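Local structure of putative glycoside hydrolase (Parabacteroides distasonis ATCC 8503, 3GYC) at residues 20-25 with 40-45; 24-29 with 97-102; 347-350 with 356-359; 49-54 with 365-370. The protein is a putative glycoside hydrolase with a cellulase-like TIM-barrel domain, and so probably cleaves glycosidic bonds in a carbohydrate whose identity is not established. All coordinates share one frame; numbering follows the deposited sequence.

Contact 1: residues 20-25 with 40-45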
loop_
_atom_site.group_PDB
_atom_site.type_symbol
_atom_site.label_atom_id
_atom_site.label_comp_id
_atom_site.label_asym_id
_atom_site.label_seq_id
_atom_site.Cartn_x
_atom_site.Cartn_y
_atom_site.Cartn_z
ATOM N N THR A 20 5.123 -3.900 5.376
ATOM C CA THR A 20 3.966 -3.329 6.007
ATOM C C THR A 20 3.711 -1.878 5.475
ATOM O O THR A 20 4.647 -1.163 5.216
ATOM C CB THR A 20 4.095 -3.268 7.521
ATOM O OG1 THR A 20 2.885 -2.734 8.013
ATOM C CG2 THR A 20 5.222 -2.318 7.996
HETATM N N MSE A 21 2.442 -1.539 5.288
HETATM C CA MSE A 21 2.008 -0.193 4.926
HETATM C C MSE A 21 1.932 0.693 6.176
HETATM O O MSE A 21 1.130 0.405 7.097
HETATM C CB MSE A 21 0.623 -0.230 4.308
HETATM C CG MSE A 21 0.106 1.155 3.990
HETATM SE SE MSE A 21 -1.766 1.115 3.700
HETATM C CE MSE A 21 -2.340 0.907 5.561
ATOM N N TRP A 22 2.831 1.680 6.258
ATOM C CA TRP A 22 2.761 2.732 7.281
ATOM C C TRP A 22 2.227 4.053 6.705
ATOM O O TRP A 22 2.164 5.076 7.417
ATOM C CB TRP A 22 4.085 2.879 8.009
ATOM C CG TRP A 22 4.303 1.832 9.101
ATOM C CD1 TRP A 22 3.543 0.736 9.345
ATOM C CD2 TRP A 22 5.435 1.730 10.013
ATOM N NE1 TRP A 22 4.060 0.002 10.414
ATOM C CE2 TRP A 22 5.204 0.609 10.846
ATOM C CE3 TRP A 22 6.522 2.544 10.291
ATOM C CZ2 TRP A 22 6.074 0.240 11.849
ATOM C CZ3 TRP A 22 7.366 2.182 11.278
ATOM C CH2 TRP A 22 7.149 1.034 12.048
ATOM N N ASP A 23 1.813 3.994 5.432
ATOM C CA ASP A 23 1.031 5.026 4.756
ATOM C C ASP A 23 1.491 6.464 5.101
ATOM O O ASP A 23 2.650 6.792 4.923
ATOM C CB ASP A 23 -0.472 4.774 5.045
ATOM C CG ASP A 23 -0.776 4.631 6.576
ATOM O OD1 ASP A 23 -0.585 3.505 7.119
ATOM O OD2 ASP A 23 -1.135 5.643 7.237
ATOM N N PHE A 24 0.577 7.296 5.580
ATOM C CA PHE A 24 0.899 8.653 6.021
ATOM C C PHE A 24 0.928 8.708 7.564
ATOM O O PHE A 24 1.251 9.742 8.152
ATOM C CB PHE A 24 -0.072 9.671 5.381
ATOM C CG PHE A 24 -1.493 9.195 5.250
ATOM C CD1 PHE A 24 -2.419 9.411 6.275
ATOM C CD2 PHE A 24 -1.919 8.554 4.099
ATOM C CE1 PHE A 24 -3.772 8.972 6.117
ATOM C CE2 PHE A 24 -3.241 8.129 3.951
ATOM C CZ PHE A 24 -4.155 8.339 4.970
ATOM N N SER A 25 0.687 7.559 8.232
ATOM C CA SER A 25 0.734 7.527 9.683
ATOM C C SER A 25 2.159 7.752 10.258
ATOM O O SER A 25 2.303 8.331 11.322
ATOM C CB SER A 25 0.139 6.228 10.207
ATOM O OG SER A 25 -1.216 6.039 9.828
ATOM N N ASP A 40 12.543 4.996 16.300
ATOM C CA ASP A 40 13.494 3.923 16.672
ATOM C C ASP A 40 12.789 2.800 17.397
ATOM O O ASP A 40 12.986 1.601 17.037
ATOM C CB ASP A 40 14.650 4.448 17.511
ATOM C CG ASP A 40 15.551 5.362 16.701
ATOM O OD1 ASP A 40 16.269 4.846 15.836
ATOM O OD2 ASP A 40 15.540 6.579 16.915
ATOM N N GLN A 41 11.928 3.157 18.340
ATOM C CA GLN A 41 11.216 2.124 19.078
ATOM C C GLN A 41 10.282 1.326 18.154
ATOM O O GLN A 41 10.278 0.100 18.227
ATOM C CB GLN A 41 10.437 2.692 20.263
ATOM C CG GLN A 41 9.650 1.643 21.087
ATOM C CD GLN A 41 10.498 0.494 21.622
ATOM O OE1 GLN A 41 11.733 0.611 21.765
ATOM N NE2 GLN A 41 9.830 -0.624 21.962
ATOM N N VAL A 42 9.509 2.001 17.300
ATOM C CA VAL A 42 8.561 1.252 16.450
ATOM C C VAL A 42 9.272 0.486 15.320
ATOM O O VAL A 42 8.819 -0.595 14.925
ATOM C CB VAL A 42 7.333 2.066 16.011
ATOM C CG1 VAL A 42 6.614 2.570 17.266
ATOM C CG2 VAL A 42 7.709 3.254 15.097
ATOM N N LEU A 43 10.393 1.013 14.826
ATOM C CA LEU A 43 11.174 0.283 13.836
ATOM C C LEU A 43 11.881 -0.954 14.516
ATOM O O LEU A 43 12.049 -1.954 13.877
ATOM C CB LEU A 43 12.174 1.174 13.144
ATOM C CG LEU A 43 11.611 2.215 12.174
ATOM C CD1 LEU A 43 12.816 3.147 11.821
ATOM C CD2 LEU A 43 10.968 1.571 10.955
ATOM N N ASP A 44 12.261 -0.872 15.778
ATOM C CA ASP A 44 12.834 -2.027 16.495
ATOM C C ASP A 44 11.736 -3.088 16.649
ATOM O O ASP A 44 11.999 -4.248 16.448
ATOM C CB ASP A 44 13.408 -1.629 17.858
ATOM C CG ASP A 44 14.656 -0.744 17.756
ATOM O OD1 ASP A 44 15.265 -0.661 16.673
ATOM O OD2 ASP A 44 15.077 -0.180 18.804
ATOM N N GLU A 45 10.519 -2.663 16.980
ATOM C CA GLU A 45 9.346 -3.547 17.135
ATOM C C GLU A 45 8.974 -4.232 15.818
ATOM O O GLU A 45 8.611 -5.413 15.760
ATOM C CB GLU A 45 8.162 -2.761 17.694
ATOM C CG GLU A 45 8.311 -2.345 19.145
ATOM C CD GLU A 45 7.162 -1.445 19.679
ATOM O OE1 GLU A 45 6.117 -1.228 19.019
ATOM O OE2 GLU A 45 7.330 -0.895 20.791
#
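Trp22 reaches out from strand 17-23 and pushes the benzo end of its indole against helix 39-48, where Val42 and Leu43 receive it. CH2 and CZ3, neighbours on the rim, do the touching: Val42 CG2 lies 3.8 Å from Trp22 CH2, and the carbonyl of Val42 also comes up at the ring edge, near the ring plane, with Val42 O 3.7 Å from Trp22 CH2. One atom along the ring, Trp22 CZ3 meets Leu43 CD2 at 3.7 Å, the methyl approaching on a slant. Two torsions aim the indole: with CG anti to the carbonyl carbon (chi1 -80°) and chi2 close to zero at 9°, the long axis of the ring system runs out to the helix. Leu43 starts off along the flank of the helix and turns only its CD2 branch inward.

Further out, Phe99 of helix 95-105 and Ile54 of strand 53-57 both pack on Trp22 and on Leu43, while Leu46 adds another turn of helix 39-48 beside the indole. The polar end of the ring is held elsewhere, Trp22 NE1 giving its hydrogen to the carbonyl of Cys349. Where the strand runs out, Asp23 OD2 takes two bonds: the one from Ser25 N, at 2.8 Å, caps the turn into helix 25-28, and the one from Ser25 OG, at 2.6 Å, adds to it.

Between strand and helix, then, the cohesion is mostly apolar and buried: an indole anchored at its nitrogen offers its hydrocarbon rim to the helix, joining strand 17-23 to helix 39-48.

Contact 2: residues 24-29 with 97-102. With EDO (1,2-ethanediol), chain D.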
loop_
_atom_site.group_PDB
_atom_site.type_symbol
_atom_site.label_atom_id
_atom_site.label_comp_id
_atom_site.label_asym_id
_atom_site.label_seq_id
_atom_site.Cartn_x
_atom_site.Cartn_y
_atom_site.Cartn_z
ATOM N N PHE A 24 0.577 7.296 5.580
ATOM C CA PHE A 24 0.899 8.653 6.021
ATOM C C PHE A 24 0.928 8.708 7.564
ATOM O O PHE A 24 1.251 9.742 8.152
ATOM C CB PHE A 24 -0.072 9.671 5.381
ATOM C CG PHE A 24 -1.493 9.195 5.250
ATOM C CD1 PHE A 24 -2.419 9.411 6.275
ATOM C CD2 PHE A 24 -1.919 8.554 4.099
ATOM C CE1 PHE A 24 -3.772 8.972 6.117
ATOM C CE2 PHE A 24 -3.241 8.129 3.951
ATOM C CZ PHE A 24 -4.155 8.339 4.970
ATOM N N SER A 25 0.687 7.559 8.232
ATOM C CA SER A 25 0.734 7.527 9.683
ATOM C C SER A 25 2.159 7.752 10.258
ATOM O O SER A 25 2.303 8.331 11.322
ATOM C CB SER A 25 0.139 6.228 10.207
ATOM O OG SER A 25 -1.216 6.039 9.828
ATOM N N TRP A 26 3.202 7.327 9.539
ATOM C CA TRP A 26 4.560 7.467 10.004
ATOM C C TRP A 26 4.911 8.928 10.322
ATOM O O TRP A 26 5.715 9.196 11.235
ATOM C CB TRP A 26 5.562 6.877 8.943
ATOM C CG TRP A 26 5.668 7.732 7.715
ATOM C CD1 TRP A 26 4.875 7.690 6.624
ATOM C CD2 TRP A 26 6.606 8.791 7.483
ATOM N NE1 TRP A 26 5.241 8.671 5.728
ATOM C CE2 TRP A 26 6.321 9.334 6.214
ATOM C CE3 TRP A 26 7.638 9.334 8.218
ATOM C CZ2 TRP A 26 7.041 10.385 5.678
ATOM C CZ3 TRP A 26 8.347 10.355 7.704
ATOM C CH2 TRP A 26 8.055 10.882 6.444
ATOM N N LEU A 27 4.348 9.855 9.548
ATOM C CA LEU A 27 4.630 11.271 9.757
ATOM C C LEU A 27 3.545 11.925 10.610
ATOM O O LEU A 27 3.866 12.768 11.455
ATOM C CB LEU A 27 4.736 11.981 8.397
ATOM C CG LEU A 27 5.169 13.437 8.409
ATOM C CD1 LEU A 27 6.536 13.570 9.106
ATOM C CD2 LEU A 27 5.135 14.008 6.936
ATOM N N GLU A 28 2.290 11.546 10.402
ATOM C CA GLU A 28 1.150 12.217 11.048
ATOM C C GLU A 28 0.796 11.815 12.458
ATOM O O GLU A 28 0.353 12.645 13.231
ATOM C CB GLU A 28 -0.092 12.036 10.193
ATOM C CG GLU A 28 0.016 12.901 8.961
ATOM C CD GLU A 28 -1.164 12.776 8.030
ATOM O OE1 GLU A 28 -2.320 12.757 8.505
ATOM O OE2 GLU A 28 -0.945 12.815 6.795
ATOM N N ARG A 29 1.002 10.536 12.779
ATOM C CA ARG A 29 0.542 9.999 14.072
ATOM C C ARG A 29 1.579 10.089 15.107
ATOM O O ARG A 29 2.158 9.078 15.572
ATOM C CB ARG A 29 0.029 8.577 13.882
ATOM C CG ARG A 29 -1.242 8.508 13.089
ATOM C CD ARG A 29 -1.931 7.115 13.234
ATOM N NE ARG A 29 -2.434 6.878 14.587
ATOM C CZ ARG A 29 -3.650 7.171 15.035
ATOM N NH1 ARG A 29 -4.525 7.839 14.314
ATOM N NH2 ARG A 29 -3.947 6.923 16.299
ATOM N N ASN A 97 13.896 12.009 5.199
ATOM C CA ASN A 97 15.261 11.487 5.141
ATOM C C ASN A 97 15.721 10.904 6.486
ATOM O O ASN A 97 16.518 9.927 6.507
ATOM C CB ASN A 97 16.216 12.513 4.560
ATOM C CG ASN A 97 16.062 12.668 3.032
ATOM O OD1 ASN A 97 15.141 12.129 2.397
ATOM N ND2 ASN A 97 16.978 13.383 2.448
ATOM N N LEU A 98 15.238 11.495 7.590
ATOM C CA LEU A 98 15.533 10.959 8.938
ATOM C C LEU A 98 14.942 9.573 9.076
ATOM O O LEU A 98 15.622 8.666 9.501
ATOM C CB LEU A 98 15.074 11.884 10.086
ATOM C CG LEU A 98 15.948 13.127 10.332
ATOM C CD1 LEU A 98 15.259 14.213 11.254
ATOM C CD2 LEU A 98 17.332 12.779 10.867
ATOM N N PHE A 99 13.663 9.432 8.734
ATOM C CA PHE A 99 12.987 8.158 8.767
ATOM C C PHE A 99 13.673 7.113 7.868
ATOM O O PHE A 99 13.886 5.952 8.305
ATOM C CB PHE A 99 11.515 8.330 8.375
ATOM C CG PHE A 99 10.721 7.047 8.458
ATOM C CD1 PHE A 99 10.292 6.587 9.702
ATOM C CD2 PHE A 99 10.496 6.272 7.340
ATOM C CE1 PHE A 99 9.599 5.401 9.809
ATOM C CE2 PHE A 99 9.790 5.105 7.451
ATOM C CZ PHE A 99 9.367 4.662 8.706
ATOM N N LEU A 100 14.051 7.519 6.651
ATOM C CA LEU A 100 14.738 6.631 5.721
ATOM C C LEU A 100 16.076 6.213 6.263
ATOM O O LEU A 100 16.433 5.047 6.102
ATOM C CB LEU A 100 14.863 7.218 4.311
ATOM C CG LEU A 100 13.580 7.498 3.544
ATOM C CD1 LEU A 100 13.914 8.273 2.229
ATOM C CD2 LEU A 100 12.723 6.231 3.222
ATOM N N SER A 101 16.810 7.111 6.945
ATOM C CA SER A 101 18.089 6.741 7.540
ATOM C C SER A 101 17.953 5.675 8.614
ATOM O O SER A 101 18.832 4.778 8.757
ATOM C CB SER A 101 18.773 7.969 8.134
ATOM O OG SER A 101 18.936 8.928 7.125
ATOM N N LYS A 102 16.871 5.755 9.381
ATOM C CA LYS A 102 16.612 4.767 10.431
ATOM C C LYS A 102 16.264 3.408 9.804
ATOM O O LYS A 102 16.674 2.350 10.345
ATOM C CB LYS A 102 15.523 5.235 11.408
ATOM C CG LYS A 102 15.928 6.472 12.215
ATOM C CD LYS A 102 14.806 6.906 13.161
ATOM C CE LYS A 102 15.161 8.272 13.866
ATOM N NZ LYS A 102 16.331 8.276 14.758
HETATM C C1 EDO D . -7.145 8.755 17.907
HETATM O O1 EDO D . -6.024 7.863 18.057
HETATM C C2 EDO D . -7.888 8.426 16.644
HETATM O O2 EDO D . -7.032 8.151 15.519
#
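This is a buried aromatic contact in a TIM barrel, at the C-terminal rim of the parallel strands, where the short helix 25-28, just past the end of strand 17-23, meets helix 95-105 of the outer layer. Trp26 and Phe99 carry it between them. Their rings are inclined at 36° with centroids 5.1 Å apart, so the pair is neither a flat stack nor a T. Trp26 CE3 lies over one face of the Phe99 ring, 3.8 Å from Phe99 CG, and Trp26 CZ3 approaches the Phe99 CB methylene at 3.8 Å. The other indole face lies against Leu27 CB, so Trp26 is sandwiched between its own chain neighbour and the helix. Its CG stands between the backbone N and the carbonyl carbon (chi1 72°), and Trp26 NE1 is tied to the carbonyl of Asp57, which helps to fix the rotation of the ring. Ile56 packs on both aromatic residues.

Away from this pair, Arg29 leaves the end of the short helix with its chain bent at chi3 and holds a molecule of 1,2-ethanediol, probably from the crystallisation liquor, at the edge of its guanidinium. Within the protein, the same group is bound by the carbonyls of Gly83 and Ala34. Putting a leucine at Arg29 would probably leave those two carbonyls without their donor and the diol without its guanidinium partner, with Asp81 still bonded to it. The diol is held by both terminal nitrogens: Arg29 NH1 to EDO O2 is 2.8 Å and nearly straight at 170°, and Arg29 NH2 to EDO O1 is 2.9 Å.

Contact 3: residues 347-350 with 356-359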
loop_
_atom_site.group_PDB
_atom_site.type_symbol
_atom_site.label_atom_id
_atom_site.label_comp_id
_atom_site.label_asym_id
_atom_site.label_seq_id
_atom_site.Cartn_x
_atom_site.Cartn_y
_atom_site.Cartn_z
ATOM N N ASN A 347 -3.139 -4.738 6.419
ATOM C CA ASN A 347 -3.036 -3.285 6.456
ATOM C C ASN A 347 -3.269 -2.692 7.878
ATOM O O ASN A 347 -3.565 -1.517 7.989
ATOM C CB ASN A 347 -3.888 -2.551 5.387
ATOM C CG ASN A 347 -5.403 -2.884 5.439
ATOM O OD1 ASN A 347 -5.762 -3.995 5.354
ATOM N ND2 ASN A 347 -6.257 -1.885 5.482
ATOM N N PHE A 348 -3.110 -3.514 8.932
ATOM C CA PHE A 348 -3.244 -3.083 10.323
ATOM C C PHE A 348 -1.935 -3.366 11.047
ATOM O O PHE A 348 -1.909 -3.462 12.269
ATOM C CB PHE A 348 -4.425 -3.804 11.005
ATOM C CG PHE A 348 -5.684 -3.737 10.200
ATOM C CD1 PHE A 348 -6.307 -2.533 9.978
ATOM C CD2 PHE A 348 -6.241 -4.863 9.631
ATOM C CE1 PHE A 348 -7.439 -2.456 9.190
ATOM C CE2 PHE A 348 -7.358 -4.790 8.836
ATOM C CZ PHE A 348 -7.974 -3.578 8.640
ATOM N N CYS A 349 -0.870 -3.501 10.261
ATOM C CA CYS A 349 0.398 -3.911 10.751
ATOM C C CYS A 349 1.246 -2.710 11.211
ATOM O O CYS A 349 2.332 -2.443 10.674
ATOM C CB CYS A 349 1.103 -4.697 9.670
ATOM S SG CYS A 349 2.461 -5.643 10.322
ATOM N N GLY A 350 0.773 -2.075 12.266
ATOM C CA GLY A 350 1.427 -0.915 12.851
ATOM C C GLY A 350 1.032 -0.711 14.300
ATOM O O GLY A 350 0.032 -1.255 14.757
HETATM N N MSE A 356 -3.691 -6.034 16.592
HETATM C CA MSE A 356 -2.930 -6.692 15.555
HETATM C C MSE A 356 -1.412 -6.697 15.837
HETATM O O MSE A 356 -0.718 -7.692 15.566
HETATM C CB MSE A 356 -3.210 -6.055 14.212
HETATM C CG MSE A 356 -2.416 -6.701 13.077
HETATM SE SE MSE A 356 -2.809 -8.518 12.721
HETATM C CE MSE A 356 -4.539 -8.182 11.827
ATOM N N TRP A 357 -0.899 -5.597 16.376
ATOM C CA TRP A 357 0.529 -5.477 16.601
ATOM C C TRP A 357 1.075 -6.321 17.734
ATOM O O TRP A 357 2.243 -6.687 17.719
ATOM C CB TRP A 357 0.824 -4.014 16.917
ATOM C CG TRP A 357 2.259 -3.504 16.878
ATOM C CD1 TRP A 357 2.948 -2.929 17.914
ATOM C CD2 TRP A 357 3.120 -3.398 15.734
ATOM N NE1 TRP A 357 4.193 -2.496 17.477
ATOM C CE2 TRP A 357 4.318 -2.776 16.156
ATOM C CE3 TRP A 357 3.021 -3.816 14.422
ATOM C CZ2 TRP A 357 5.384 -2.550 15.296
ATOM C CZ3 TRP A 357 4.071 -3.601 13.573
ATOM C CH2 TRP A 357 5.253 -2.963 14.015
ATOM N N ARG A 358 0.239 -6.627 18.721
ATOM C CA ARG A 358 0.742 -7.217 19.939
ATOM C C ARG A 358 1.274 -8.652 19.933
ATOM O O ARG A 358 2.259 -8.916 20.631
ATOM C CB ARG A 358 -0.279 -7.083 21.063
ATOM C CG ARG A 358 -1.550 -7.883 20.867
ATOM C CD ARG A 358 -2.569 -7.660 22.045
ATOM N NE ARG A 358 -2.494 -6.307 22.660
ATOM C CZ ARG A 358 -3.309 -5.869 23.632
ATOM N NH1 ARG A 358 -4.310 -6.617 24.054
ATOM N NH2 ARG A 358 -3.126 -4.658 24.151
ATOM N N ASP A 359 0.673 -9.560 19.171
ATOM C CA ASP A 359 1.065 -11.016 19.207
ATOM C C ASP A 359 2.364 -11.214 18.376
ATOM O O ASP A 359 2.293 -11.526 17.198
ATOM C CB ASP A 359 -0.148 -11.827 18.683
ATOM C CG ASP A 359 0.049 -13.327 18.671
ATOM O OD1 ASP A 359 1.159 -13.843 18.961
ATOM O OD2 ASP A 359 -0.963 -14.006 18.333
#
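Met356 and Trp357 both swing CG away from the backbone N (chi1 179° and -166°), which sends their side chains back onto the loop 347-350. Met356, a selenomethionine, then bends at chi2 and chi3. Its CG sits 3.4 Å from Phe348 O, and its terminal CE comes round to the edge of the Phe348 ring, near the ring plane.

Trp357 lays one face of its indole on the peptide of Gly350. Trp357 CE3 is 3.6 Å from Gly350 N, and Gly350 CA makes an off-centre CH-pi contact, 4.1 Å from the centroid of the six-membered ring. At the rim, Trp357 CZ3 touches Cys349 O at 3.6 Å, while the sulfur approaches the ring edge, with Cys349 SG 4.2 Å from Trp357 CZ3. Cys349 is the centre of an inverse gamma turn, which folds the loop so that successive backbone groups face the indole. A serine at Trp357 would probably open a gap over the Gly350 peptide and leave Glu45 without the indole N-H that it now accepts.

That bond to Glu45 fastens helix 354-357 to helix 39-48. The same Cys349 carbonyl that touches Trp357 also accepts from Thr20 and Trp22 of strand 17-23, and Trp362 and His363 of helix 360-371 pack on Met356 and Cys349, so the loop after strand 340-343 is wedged between the first strand and the closing helices of the barrel.

Contact 4: residues 49-54 with 365-370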
loop_
_atom_site.group_PDB
_atom_site.type_symbol
_atom_site.label_atom_id
_atom_site.label_comp_id
_atom_site.label_asym_id
_atom_site.label_seq_id
_atom_site.Cartn_x
_atom_site.Cartn_y
_atom_site.Cartn_z
ATOM N N ARG A 49 9.349 -8.292 14.917
ATOM C CA ARG A 49 8.266 -9.050 14.325
ATOM C C ARG A 49 8.688 -9.709 12.991
ATOM O O ARG A 49 7.967 -10.548 12.476
ATOM C CB ARG A 49 7.027 -8.169 14.158
ATOM C CG ARG A 49 6.475 -7.787 15.498
ATOM C CD ARG A 49 5.595 -6.589 15.465
ATOM N NE ARG A 49 4.910 -6.436 16.725
ATOM C CZ ARG A 49 5.462 -6.084 17.881
ATOM N NH1 ARG A 49 6.773 -5.867 18.006
ATOM N NH2 ARG A 49 4.697 -5.989 18.951
ATOM N N GLY A 50 9.851 -9.317 12.449
ATOM C CA GLY A 50 10.405 -9.928 11.235
ATOM C C GLY A 50 10.109 -9.222 9.928
ATOM O O GLY A 50 10.394 -9.769 8.871
ATOM N N TYR A 51 9.498 -8.029 9.985
ATOM C CA TYR A 51 9.246 -7.263 8.770
ATOM C C TYR A 51 10.556 -6.566 8.384
ATOM O O TYR A 51 11.315 -6.142 9.251
ATOM C CB TYR A 51 8.106 -6.209 8.955
ATOM C CG TYR A 51 6.809 -6.891 9.244
ATOM C CD1 TYR A 51 6.029 -7.386 8.222
ATOM C CD2 TYR A 51 6.408 -7.133 10.565
ATOM C CE1 TYR A 51 4.858 -8.122 8.500
ATOM C CE2 TYR A 51 5.219 -7.864 10.855
ATOM C CZ TYR A 51 4.463 -8.339 9.818
ATOM O OH TYR A 51 3.331 -9.101 10.076
ATOM N N ASN A 52 10.838 -6.494 7.087
ATOM C CA ASN A 52 12.036 -5.821 6.589
ATOM C C ASN A 52 11.775 -4.863 5.419
ATOM O O ASN A 52 12.678 -4.486 4.703
ATOM C CB ASN A 52 13.181 -6.801 6.312
ATOM C CG ASN A 52 12.853 -7.861 5.287
ATOM O OD1 ASN A 52 11.694 -7.998 4.847
ATOM N ND2 ASN A 52 13.888 -8.593 4.863
ATOM N N ALA A 53 10.517 -4.443 5.257
ATOM C CA ALA A 53 10.156 -3.436 4.259
ATOM C C ALA A 53 8.917 -2.660 4.773
ATOM O O ALA A 53 8.121 -3.189 5.551
ATOM C CB ALA A 53 9.872 -4.093 2.866
ATOM N N ILE A 54 8.787 -1.407 4.355
ATOM C CA ILE A 54 7.668 -0.542 4.705
ATOM C C ILE A 54 7.267 0.234 3.455
ATOM O O ILE A 54 8.115 0.624 2.673
ATOM C CB ILE A 54 8.081 0.479 5.797
ATOM C CG1 ILE A 54 8.733 -0.226 6.996
ATOM C CG2 ILE A 54 6.922 1.289 6.258
ATOM C CD1 ILE A 54 9.416 0.754 8.052
ATOM N N ARG A 365 6.068 -16.029 12.909
ATOM C CA ARG A 365 5.767 -17.229 12.101
ATOM C C ARG A 365 5.481 -16.857 10.615
ATOM O O ARG A 365 5.989 -17.492 9.703
ATOM C CB ARG A 365 4.575 -17.988 12.647
ATOM C CG ARG A 365 4.815 -18.691 13.949
ATOM C CD ARG A 365 3.656 -19.661 14.317
ATOM N NE ARG A 365 2.372 -19.000 14.588
ATOM C CZ ARG A 365 2.026 -18.462 15.764
ATOM N NH1 ARG A 365 2.879 -18.441 16.784
ATOM N NH2 ARG A 365 0.839 -17.897 15.924
ATOM N N LEU A 366 4.681 -15.819 10.395
ATOM C CA LEU A 366 4.313 -15.403 9.036
ATOM C C LEU A 366 5.432 -14.730 8.275
ATOM O O LEU A 366 5.615 -14.991 7.072
ATOM C CB LEU A 366 3.068 -14.504 9.045
ATOM C CG LEU A 366 1.739 -15.160 9.404
ATOM C CD1 LEU A 366 0.592 -14.118 9.534
ATOM C CD2 LEU A 366 1.366 -16.288 8.387
ATOM N N THR A 367 6.180 -13.850 8.953
ATOM C CA THR A 367 7.310 -13.208 8.281
ATOM C C THR A 367 8.382 -14.239 7.967
ATOM O O THR A 367 9.042 -14.123 6.926
ATOM C CB THR A 367 7.862 -11.993 9.019
ATOM O OG1 THR A 367 8.324 -12.380 10.312
ATOM C CG2 THR A 367 6.762 -10.925 9.119
ATOM N N SER A 368 8.542 -15.261 8.813
ATOM C CA SER A 368 9.488 -16.339 8.512
ATOM C C SER A 368 9.056 -17.033 7.205
ATOM O O SER A 368 9.865 -17.282 6.327
ATOM C CB SER A 368 9.565 -17.368 9.644
ATOM O OG SER A 368 10.631 -18.292 9.424
ATOM N N ILE A 369 7.779 -17.344 7.080
ATOM C CA ILE A 369 7.285 -18.001 5.873
ATOM C C ILE A 369 7.502 -17.138 4.622
ATOM O O ILE A 369 7.953 -17.631 3.569
ATOM C CB ILE A 369 5.799 -18.354 6.017
ATOM C CG1 ILE A 369 5.615 -19.558 6.965
ATOM C CG2 ILE A 369 5.179 -18.671 4.642
ATOM C CD1 ILE A 369 4.200 -19.634 7.588
ATOM N N ILE A 370 7.198 -15.845 4.745
ATOM C CA ILE A 370 7.306 -14.919 3.631
ATOM C C ILE A 370 8.749 -14.834 3.157
ATOM O O ILE A 370 9.034 -15.007 1.972
ATOM C CB ILE A 370 6.878 -13.519 4.016
ATOM C CG1 ILE A 370 5.367 -13.422 4.188
ATOM C CG2 ILE A 370 7.358 -12.508 2.937
ATOM C CD1 ILE A 370 4.953 -12.189 5.036
#
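Thr367 plants its CG2 methyl on one face of the Tyr51 ring, a CH-pi contact with the methyl 3.5 Å from the ring centroid and 15° off the normal. The methyl sits a little toward the phenol end: Thr367 CG2 is 3.4 Å from Tyr51 CE1 and comes almost as near to CZ. A single torsion splits the work of the threonine. At chi1 61°, OG1 occupies the position between the backbone N and the carbonyl carbon, facing the end of helix 39-48, while CG2 is left to cover the tyrosine. Thr367 OG1 lies 2.9 Å from Arg49 O, with the carbonyl of His363, one turn back in its own helix, also close by.

Gly50 closes helix 39-48 in a Schellman motif with positive phi (96°), and its bare CA comes within 3.3 Å of Thr367 OG1, a close approach consistent with the lack of a side chain at Gly50.

The groups around are held from outside. Tyr51 OH bonds to Thr345 and His363, which steadies the ring beneath the methyl. Arg49 turns its guanidinium away to the indole and carbonyl of Trp357, and Arg371 bonds to the carbonyl of Gly50.

Here the turn between helix 39-48 and strand 53-57 of a beta/alpha barrel packs on helix 360-371, which comes after strand 340-343 and helix 354-357, on the N-terminal side of the barrel strands.

How the contacts relate
Contacts 1, 2 and 4 follow the start of the barrel: strand 17-23, helix 25-28, helix 39-48 and strand 53-57 in succession, with helix 95-105 alongside. Contacts 1 and 2 share Phe24 and Ser25, their centres about 8 Å apart. Centre to centre, contacts 3 and 4 lie about 10 and 13 Å from contact 1 and bring in helices 354-357 and 360-371, late in the chain. Contact 1 closes before contacts 3 and 4 open, contacts 2 and 4 alternate and touch through Phe99 and Ile54, and both segments of contact 3 fall between those of contact 4. Strand 17-23 lies between 53-57 and 340-343 in the sheet, so contacts 1, 3 and 4 gather helices and loops round these strands.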